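Local coordinates for solute-binding protein (Thermoactinomyces vulgaris, PDB 2ZYO) that binds linear and cyclic maltodextrins, here maltotetraose, and probably serves as the solute-binding component of a carbohydrate transport system, at residues A[109-117]-A[347-355]. Numbering follows the deposited sequence.
Sequences DVAMKALTY and GVPMPSIPE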
loop_
_atom_site.group_PDB
_atom_site.type_symbol
_atom_site.label_atom_id
_atom_site.label_comp_id
_atom_site.label_asym_id
_atom_site.label_seq_id
_atom_site.Cartn_x
_atom_site.Cartn_y
_atom_site.Cartn_z
ATOM N N ASP A 109 -0.776 -13.884 -5.604
ATOM C CA ASP A 109 -0.861 -13.527 -7.024
ATOM C C ASP A 109 -0.976 -12.020 -7.259
ATOM O O ASP A 109 -0.350 -11.482 -8.173
ATOM C CB ASP A 109 -2.031 -14.255 -7.699
ATOM C CG ASP A 109 -1.781 -15.750 -7.882
ATOM O OD1 ASP A 109 -0.719 -16.261 -7.459
ATOM O OD2 ASP A 109 -2.662 -16.424 -8.461
ATOM N N VAL A 110 -1.770 -11.348 -6.429
ATOM C CA VAL A 110 -1.992 -9.907 -6.567
ATOM C C VAL A 110 -0.756 -9.102 -6.141
ATOM O O VAL A 110 -0.433 -8.079 -6.751
ATOM C CB VAL A 110 -3.266 -9.448 -5.806
ATOM C CG1 VAL A 110 -3.537 -7.971 -6.032
ATOM C CG2 VAL A 110 -4.472 -10.264 -6.253
ATOM N N ALA A 111 -0.057 -9.581 -5.112
ATOM C CA ALA A 111 1.190 -8.958 -4.671
ATOM C C ALA A 111 2.265 -9.036 -5.755
ATOM O O ALA A 111 3.058 -8.108 -5.926
ATOM C CB ALA A 111 1.683 -9.606 -3.385
ATOM N N MET A 112 2.283 -10.146 -6.491
ATOM C CA MET A 112 3.245 -10.326 -7.575
ATOM C C MET A 112 2.952 -9.412 -8.760
ATOM O O MET A 112 3.872 -8.940 -9.424
ATOM C CB MET A 112 3.308 -11.789 -8.020
ATOM C CG MET A 112 3.933 -12.728 -6.989
ATOM S SD MET A 112 5.524 -12.165 -6.339
ATOM C CE MET A 112 6.569 -12.344 -7.780
ATOM N N LYS A 113 1.669 -9.156 -9.010
ATOM C CA LYS A 113 1.261 -8.210 -10.049
ATOM C C LYS A 113 1.796 -6.810 -9.755
ATOM O O LYS A 113 2.188 -6.086 -10.670
ATOM C CB LYS A 113 -0.261 -8.181 -10.197
ATOM C CG LYS A 113 -0.851 -9.445 -10.799
ATOM C CD LYS A 113 -2.354 -9.307 -11.007
ATOM C CE LYS A 113 -3.008 -10.655 -11.296
ATOM N NZ LYS A 113 -2.469 -11.316 -12.521
ATOM N N ALA A 114 1.824 -6.446 -8.473
ATOM C CA ALA A 114 2.340 -5.147 -8.040
ATOM C C ALA A 114 3.819 -4.962 -8.371
ATOM O O ALA A 114 4.279 -3.834 -8.534
ATOM C CB ALA A 114 2.105 -4.948 -6.551
ATOM N N LEU A 115 4.553 -6.069 -8.478
ATOM C CA LEU A 115 5.994 -6.012 -8.734
ATOM C C LEU A 115 6.350 -6.313 -10.191
ATOM O O LEU A 115 7.526 -6.411 -10.550
ATOM C CB LEU A 115 6.751 -6.938 -7.771
ATOM C CG LEU A 115 6.513 -6.720 -6.271
ATOM C CD1 LEU A 115 7.430 -7.611 -5.456
ATOM C CD2 LEU A 115 6.690 -5.252 -5.862
ATOM N N THR A 116 5.318 -6.443 -11.020
ATOM C CA THR A 116 5.473 -6.656 -12.452
ATOM C C THR A 116 5.247 -5.332 -13.175
ATOM O O THR A 116 4.367 -4.552 -12.799
ATOM C CB THR A 116 4.486 -7.734 -12.959
ATOM O OG1 THR A 116 4.728 -8.961 -12.259
ATOM C CG2 THR A 116 4.643 -7.979 -14.455
ATOM N N TYR A 117 6.058 -5.078 -14.200
ATOM C CA TYR A 117 5.966 -3.845 -14.975
ATOM C C TYR A 117 6.399 -4.078 -16.417
ATOM O O TYR A 117 7.479 -4.611 -16.667
ATOM C CB TYR A 117 6.819 -2.747 -14.338
ATOM C CG TYR A 117 6.421 -1.360 -14.769
ATOM C CD1 TYR A 117 5.440 -0.655 -14.074
ATOM C CD2 TYR A 117 7.014 -0.752 -15.874
ATOM C CE1 TYR A 117 5.060 0.617 -14.465
ATOM C CE2 TYR A 117 6.643 0.526 -16.273
ATOM C CZ TYR A 117 5.664 1.201 -15.565
ATOM O OH TYR A 117 5.288 2.466 -15.948
ATOM N N GLY A 347 -8.033 -6.749 -2.533
ATOM C CA GLY A 347 -7.600 -5.459 -3.056
ATOM C C GLY A 347 -6.902 -5.518 -4.401
ATOM O O GLY A 347 -6.699 -6.597 -4.968
ATOM N N VAL A 348 -6.548 -4.344 -4.915
ATOM C CA VAL A 348 -5.809 -4.226 -6.170
ATOM C C VAL A 348 -4.592 -3.321 -5.978
ATOM O O VAL A 348 -4.639 -2.380 -5.181
ATOM C CB VAL A 348 -6.695 -3.711 -7.342
ATOM C CG1 VAL A 348 -7.720 -4.765 -7.753
ATOM C CG2 VAL A 348 -7.368 -2.392 -6.988
ATOM N N PRO A 349 -3.494 -3.607 -6.697
ATOM C CA PRO A 349 -2.282 -2.819 -6.497
ATOM C C PRO A 349 -2.480 -1.359 -6.884
ATOM O O PRO A 349 -3.126 -1.068 -7.894
ATOM C CB PRO A 349 -1.269 -3.484 -7.438
ATOM C CG PRO A 349 -1.821 -4.850 -7.703
ATOM C CD PRO A 349 -3.299 -4.659 -7.711
ATOM N N MET A 350 -1.944 -0.447 -6.077
ATOM C CA MET A 350 -1.875 0.951 -6.479
ATOM C C MET A 350 -1.148 1.026 -7.818
ATOM O O MET A 350 -0.126 0.358 -7.999
ATOM C CB MET A 350 -1.126 1.785 -5.445
ATOM C CG MET A 350 -1.976 2.237 -4.278
ATOM S SD MET A 350 -1.057 3.265 -3.126
ATOM C CE MET A 350 0.090 2.070 -2.475
ATOM N N PRO A 351 -1.683 1.815 -8.769
ATOM C CA PRO A 351 -0.999 2.004 -10.047
ATOM C C PRO A 351 0.453 2.423 -9.834
ATOM O O PRO A 351 0.737 3.265 -8.976
ATOM C CB PRO A 351 -1.797 3.135 -10.700
ATOM C CG PRO A 351 -3.171 2.974 -10.140
ATOM C CD PRO A 351 -2.957 2.557 -8.715
ATOM N N SER A 352 1.358 1.821 -10.600
ATOM C CA SER A 352 2.789 2.055 -10.433
ATOM C C SER A 352 3.406 2.865 -11.574
ATOM O O SER A 352 4.601 3.161 -11.549
ATOM C CB SER A 352 3.532 0.726 -10.270
ATOM O OG SER A 352 3.328 -0.105 -11.396
ATOM N N ILE A 353 2.596 3.222 -12.568
ATOM C CA ILE A 353 3.070 4.057 -13.677
ATOM C C ILE A 353 3.390 5.474 -13.180
ATOM O O ILE A 353 2.758 5.949 -12.234
ATOM C CB ILE A 353 2.077 4.079 -14.878
ATOM C CG1 ILE A 353 0.738 4.732 -14.497
ATOM C CG2 ILE A 353 1.872 2.664 -15.424
ATOM C CD1 ILE A 353 -0.118 5.131 -15.695
ATOM N N PRO A 354 4.390 6.143 -13.796
ATOM C CA PRO A 354 4.794 7.474 -13.323
ATOM C C PRO A 354 3.642 8.478 -13.259
ATOM O O PRO A 354 3.620 9.336 -12.373
ATOM C CB PRO A 354 5.828 7.916 -14.365
ATOM C CG PRO A 354 6.379 6.645 -14.904
ATOM C CD PRO A 354 5.211 5.702 -14.940
ATOM N N GLU A 355 2.689 8.348 -14.177
ATOM C CA GLU A 355 1.552 9.263 -14.267
ATOM C C GLU A 355 0.652 9.280 -13.028
ATOM O O GLU A 355 -0.028 10.273 -12.772
ATOM C CB GLU A 355 0.730 8.973 -15.524
ATOM C CG GLU A 355 1.446 9.335 -16.824
ATOM C CD GLU A 355 2.434 8.275 -17.297
ATOM O OE1 GLU A 355 2.444 7.151 -16.746
ATOM O OE2 GLU A 355 3.205 8.573 -18.234
HETATM O O HOH W 1 3.332 -2.579 -10.640
#
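V110 and A114, on the last helical turns before strand 116-117, rest on P349 of short strand 348-349, which belongs to the mixed beta-sheet of this type 2 periplasmic-binding-protein fold. Strand 348-349 runs parallel to strand 278-287, whose I279 and V281 also touch V110 and A114. V110 crosses the P349 side chain at about a right angle; its CG1, anti to the backbone N (chi1 -176°), lies 3.7 Å from P349 CD and also touches G347 O. One turn later A114 CB meets P349 CB at 3.8 Å, while H82 touches both residues. Beyond the helix, T116 OG1 turns back to M112 O, above the carbonyl plane and on the face opposite L115 N, so two donors grip this oxygen as the chain enters the strand. A water bridges the segments, donating to A114 O and T116 O and accepting from S352 OG at 2.6 Å. Y117 stretches along 352-354: S352 OG sits at its ring edge, in plane, 3.5 Å from CD1, and I353 CG2 approaches CE1 obliquely at 3.9 Å. Cutting the ring back to an alanine here would probably open a gap beside S352 and I353 and leave P354 CD without the hydroxyl it touches. The phenol oxygen marks the far end of the contact, with Y117 OH 3.4 Å from P354 CD.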